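Local coordinates for protein Cap5O (Staphylococcus aureus, PDB 3OJO) that is a UDP-N-acetyl-mannosamine dehydrogenase of capsular polysaccharide biosynthesis that binds NAD and probably uses it to oxidise its nucleotide sugar, at residues Y100-I105 / L270-Y275; P133-D138 / T210-K215. All coordinates share one frame; numbering follows the deposited sequence.

Contact 1 (Y100-I105 / L270-Y275); sequences YRSCDI and LAVDPY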
# COMPACT_ATOMS: atom_id res chain seq x y z
N TYR B 100 -5.89 11.91 12.34
CA TYR B 100 -5.74 11.83 10.88
C TYR B 100 -4.60 12.66 10.29
O TYR B 100 -4.25 12.44 9.12
CB TYR B 100 -7.06 12.26 10.21
CG TYR B 100 -8.22 11.32 10.47
CD1 TYR B 100 -8.44 10.22 9.65
CD2 TYR B 100 -9.09 11.53 11.54
CE1 TYR B 100 -9.51 9.35 9.88
CE2 TYR B 100 -10.15 10.65 11.79
CZ TYR B 100 -10.35 9.57 10.96
OH TYR B 100 -11.39 8.70 11.20
N ARG B 101 -4.05 13.61 11.07
CA ARG B 101 -3.04 14.59 10.65
C ARG B 101 -3.50 15.34 9.36
O ARG B 101 -3.07 15.06 8.23
CB ARG B 101 -1.58 14.08 10.70
CG ARG B 101 -1.02 13.51 9.41
CD ARG B 101 0.43 13.12 9.51
NE ARG B 101 0.75 12.18 8.44
CZ ARG B 101 1.98 11.86 8.07
NH1 ARG B 101 3.03 12.40 8.66
NH2 ARG B 101 2.17 10.99 7.08
N SER B 102 -4.49 16.20 9.56
CA SER B 102 -5.05 16.99 8.49
C SER B 102 -4.17 18.21 8.29
O SER B 102 -3.47 18.64 9.22
CB SER B 102 -6.46 17.42 8.83
OG SER B 102 -7.38 16.54 8.21
N CYS B 103 -4.18 18.75 7.08
CA CYS B 103 -3.43 19.95 6.76
C CYS B 103 -4.18 21.14 7.33
O CYS B 103 -5.41 21.21 7.21
CB CYS B 103 -3.26 20.12 5.26
SG CYS B 103 -2.42 18.75 4.41
N ASP B 104 -3.45 22.06 7.93
CA ASP B 104 -4.05 23.28 8.44
C ASP B 104 -3.98 24.35 7.33
O ASP B 104 -2.88 24.75 6.95
CB ASP B 104 -3.36 23.72 9.74
CG ASP B 104 -3.93 24.96 10.39
OD1 ASP B 104 -3.20 25.61 11.17
OD2 ASP B 104 -5.10 25.30 10.10
N ILE B 105 -5.15 24.76 6.78
CA ILE B 105 -5.24 25.77 5.70
C ILE B 105 -5.30 27.22 6.19
O ILE B 105 -5.48 28.12 5.38
CB ILE B 105 -6.38 25.48 4.70
CG1 ILE B 105 -7.78 25.56 5.37
CG2 ILE B 105 -6.13 24.26 3.81
CD1 ILE B 105 -8.91 26.00 4.49
N LEU B 270 -2.04 14.31 5.26
CA LEU B 270 -2.79 13.36 4.43
C LEU B 270 -4.06 13.82 3.71
O LEU B 270 -4.52 14.95 3.91
CB LEU B 270 -3.03 12.06 5.21
CG LEU B 270 -1.87 11.44 5.93
CD1 LEU B 270 -2.30 10.15 6.56
CD2 LEU B 270 -0.67 11.21 5.00
N ALA B 271 -4.64 12.91 2.86
CA ALA B 271 -5.86 13.05 2.04
C ALA B 271 -7.16 13.11 2.88
O ALA B 271 -8.17 12.46 2.57
CB ALA B 271 -5.93 11.92 1.00
N VAL B 272 -7.14 13.92 3.94
CA VAL B 272 -8.29 14.10 4.82
C VAL B 272 -8.57 15.56 5.05
O VAL B 272 -7.71 16.30 5.54
CB VAL B 272 -8.22 13.28 6.14
CG1 VAL B 272 -8.64 11.83 5.91
CG2 VAL B 272 -6.83 13.36 6.78
N ASP B 273 -9.77 16.00 4.66
CA ASP B 273 -10.19 17.37 4.92
C ASP B 273 -10.76 17.39 6.36
O ASP B 273 -11.48 16.45 6.74
CB ASP B 273 -11.17 17.89 3.85
CG ASP B 273 -12.59 17.39 3.98
OD1 ASP B 273 -12.90 16.35 3.37
OD2 ASP B 273 -13.39 18.04 4.68
N PRO B 274 -10.37 18.39 7.19
CA PRO B 274 -10.84 18.40 8.59
C PRO B 274 -12.35 18.22 8.80
O PRO B 274 -12.76 17.54 9.74
CB PRO B 274 -10.33 19.75 9.12
CG PRO B 274 -9.13 20.05 8.27
CD PRO B 274 -9.49 19.54 6.90
N TYR B 275 -13.16 18.78 7.88
CA TYR B 275 -14.60 18.70 7.96
C TYR B 275 -15.27 17.42 7.43
O TYR B 275 -15.50 16.51 8.22
CB TYR B 275 -15.27 20.00 7.47
CG TYR B 275 -16.77 20.01 7.64
CD1 TYR B 275 -17.35 20.09 8.91
CD2 TYR B 275 -17.62 19.91 6.55
CE1 TYR B 275 -18.73 20.05 9.08
CE2 TYR B 275 -19.00 19.86 6.70
CZ TYR B 275 -19.56 19.97 7.97
OH TYR B 275 -20.92 19.94 8.12

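Contact 2 (P133-D138 / T210-K215); sequences PKTMDD and TAEMSK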
# COMPACT_ATOMS: atom_id res chain seq x y z
N PRO B 133 -8.30 18.42 -0.16
CA PRO B 133 -9.16 18.45 -1.36
C PRO B 133 -10.40 19.30 -1.13
O PRO B 133 -10.94 19.35 -0.02
CB PRO B 133 -9.48 16.98 -1.61
CG PRO B 133 -8.41 16.24 -0.90
CD PRO B 133 -8.16 17.04 0.34
N LYS B 134 -10.78 20.04 -2.18
CA LYS B 134 -11.91 20.97 -2.22
C LYS B 134 -11.68 22.35 -1.60
O LYS B 134 -12.63 23.12 -1.46
CB LYS B 134 -13.26 20.30 -1.86
CG LYS B 134 -13.61 19.20 -2.86
CD LYS B 134 -15.06 19.03 -3.01
CE LYS B 134 -15.82 19.99 -3.89
NZ LYS B 134 -17.16 19.39 -4.12
N THR B 135 -10.41 22.70 -1.31
CA THR B 135 -10.00 24.01 -0.76
C THR B 135 -10.20 25.10 -1.82
O THR B 135 -10.73 26.17 -1.52
CB THR B 135 -8.54 23.96 -0.28
OG1 THR B 135 -8.47 23.08 0.84
CG2 THR B 135 -7.99 25.34 0.11
N MET B 136 -9.75 24.82 -3.05
CA MET B 136 -9.87 25.78 -4.14
C MET B 136 -11.33 26.10 -4.45
O MET B 136 -11.71 27.27 -4.47
CB MET B 136 -9.12 25.29 -5.39
CG MET B 136 -7.62 25.22 -5.22
SD MET B 136 -6.84 26.72 -4.59
CE MET B 136 -6.99 27.80 -5.97
N ASP B 137 -12.15 25.06 -4.59
CA ASP B 137 -13.57 25.12 -4.90
C ASP B 137 -14.47 25.58 -3.75
O ASP B 137 -15.37 26.40 -4.00
CB ASP B 137 -14.04 23.76 -5.45
CG ASP B 137 -13.49 23.43 -6.83
OD1 ASP B 137 -12.51 22.64 -6.92
OD2 ASP B 137 -14.02 23.99 -7.83
N ASP B 138 -14.28 25.06 -2.53
CA ASP B 138 -15.16 25.36 -1.39
C ASP B 138 -14.70 26.44 -0.43
O ASP B 138 -15.51 26.90 0.39
CB ASP B 138 -15.50 24.07 -0.60
CG ASP B 138 -16.16 22.94 -1.37
OD1 ASP B 138 -16.54 23.16 -2.55
OD2 ASP B 138 -16.31 21.84 -0.79
N THR B 210 -8.61 17.44 -8.48
CA THR B 210 -7.79 16.30 -8.88
C THR B 210 -6.34 16.51 -8.45
O THR B 210 -5.72 15.57 -7.97
CB THR B 210 -7.97 15.98 -10.37
OG1 THR B 210 -9.34 15.67 -10.61
CG2 THR B 210 -7.10 14.79 -10.85
N ALA B 211 -5.84 17.75 -8.60
CA ALA B 211 -4.49 18.15 -8.20
C ALA B 211 -4.32 18.02 -6.67
O ALA B 211 -3.27 17.58 -6.19
CB ALA B 211 -4.23 19.60 -8.63
N GLU B 212 -5.34 18.48 -5.92
CA GLU B 212 -5.34 18.41 -4.46
C GLU B 212 -5.32 16.93 -3.99
O GLU B 212 -4.41 16.54 -3.28
CB GLU B 212 -6.55 19.15 -3.86
CG GLU B 212 -6.61 20.64 -4.18
CD GLU B 212 -7.94 21.32 -3.90
OE1 GLU B 212 -9.00 20.68 -4.08
OE2 GLU B 212 -7.92 22.52 -3.55
N MET B 213 -6.31 16.13 -4.42
CA MET B 213 -6.53 14.74 -4.07
C MET B 213 -5.33 13.84 -4.39
O MET B 213 -4.95 13.00 -3.56
CB MET B 213 -7.82 14.23 -4.75
CG MET B 213 -8.43 12.98 -4.09
SD MET B 213 -8.32 12.93 -2.27
CE MET B 213 -10.04 13.21 -1.77
N SER B 214 -4.75 14.03 -5.56
CA SER B 214 -3.60 13.30 -6.07
C SER B 214 -2.38 13.41 -5.17
O SER B 214 -1.70 12.42 -4.90
CB SER B 214 -3.28 13.78 -7.50
OG SER B 214 -1.90 13.65 -7.83
N LYS B 215 -2.07 14.62 -4.74
CA LYS B 215 -0.88 14.86 -3.93
C LYS B 215 -0.99 14.29 -2.53
O LYS B 215 -0.01 13.82 -1.96
CB LYS B 215 -0.48 16.34 -3.97
CG LYS B 215 0.29 16.67 -5.24
CD LYS B 215 1.67 16.00 -5.31
CE LYS B 215 2.16 15.82 -6.72
NZ LYS B 215 3.35 16.67 -7.00

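Contact 1 (Y100-I105 / L270-Y275)
Leu270 and Val272, with the inverse gamma turn at Ala271 between them, pack against the loop residues Tyr100, Arg101 and Ser102. Leu270 meets the arginine at a slant: CD2 comes to 3.5 Å from Arg101 NH2, and CG lies 3.7 Å from Arg101 NE. The Arg101 chain is extended from CG to NE, which carries it obliquely across the leucine, while its charged end goes on to a salt bridge with Asp223 of helix 208-238. The backbones of the same two residues are tied as well, Leu270 N donating to Arg101 O over 3.2 Å, nearly straight at the hydrogen (166°).

Val272 splits its branches. CG2, placed between the backbone N and the carbonyl carbon (chi1 -81° for CG1), is wedged between Tyr100 CB and Ser102 OG at 3.6 and 3.5 Å respectively, whereas CG1 looks toward the tyrosine ring. Ser102 OG donates a short 2.7 Å bond to Val272 O, arriving from above the carbonyl plane, 58° out of it. Beside this bond the ring of Pro274 closes the row, its CG 3.8 Å from Ser102 CB.

Two loops of different domains are thus clasped by two hydrogen bonds and the van der Waals packing of Leu270, Val272 and Pro274, and next to them the disulfide Cys103-Cys269, a mark of the enzyme's oxidised conformation, makes the join covalent. Helix 208-238 lies against Leu270 and Ala271, helix 275-280 packs on Tyr100, Ser102 and Val272, and Ile105 leads into helix 106-115 while resting on helix 135-145.

Contact 2 (P133-D138 / T210-K215)
Glu212 reaches from helix 208-238 to the start of helix 135-145, its CB resting 3.7 Å from Pro133 CA. Beyond CG the chain is extended (chi2 166°), carrying the carboxylate past the proline to the first turn of the opposing helix, where CD comes to 3.6 Å from Lys134 N. The two oxygens then part. OE1 takes Lys134 N, the N-cap amide, in a 2.7 Å bond arriving from above the carboxylate plane. OE2 accepts from Met136 N at 3.0 Å through its syn lone pair, and Met136 CG lies close by. Held by two backbone amides at a helix N-terminus, the carboxylate is restrained in its rotation; the helix dipole would be expected to favour its negative charge, while the nearby Asp137 carboxylate would work against it.

Met213 folds back through bends at chi2 and chi3, so that its CE meets Pro133 CG at 3.5 Å, the side chains crossing at about a right angle.

Here the NAD-binding domain meets the long helix of the central domain. His159 on strand 156-159 touches Glu212 and Met136, Ala211 packs on strand 178-182, and Ile241 and Val246 of the second subunit pack on Pro133 and Met213.

How the contacts relate
The two contacts bridge the same pair of domains, their centres 12 Å apart on the same side of the chain's centre. Along the sequence contact 2 is nested inside the loop that contact 1 closes. They meet directly at three points: Ile105 CG2 packs 4.0 Å from Thr135 OG1, Asp273 CB lies 4.1 Å from Pro133 O, and Ala271 CB lies 4.2 Å from Met213 SD. Contact 1 is nearer the cofactor, with the side chain of Cys103 about 7 Å from NAD and about 4 Å from that of the NAD-binding Thr130, and that of Arg101 about 8 Å from a bound pyridine-2,6-dicarboxylic acid; in contact 2 the side chain of Thr135 is about 11 Å from NAD.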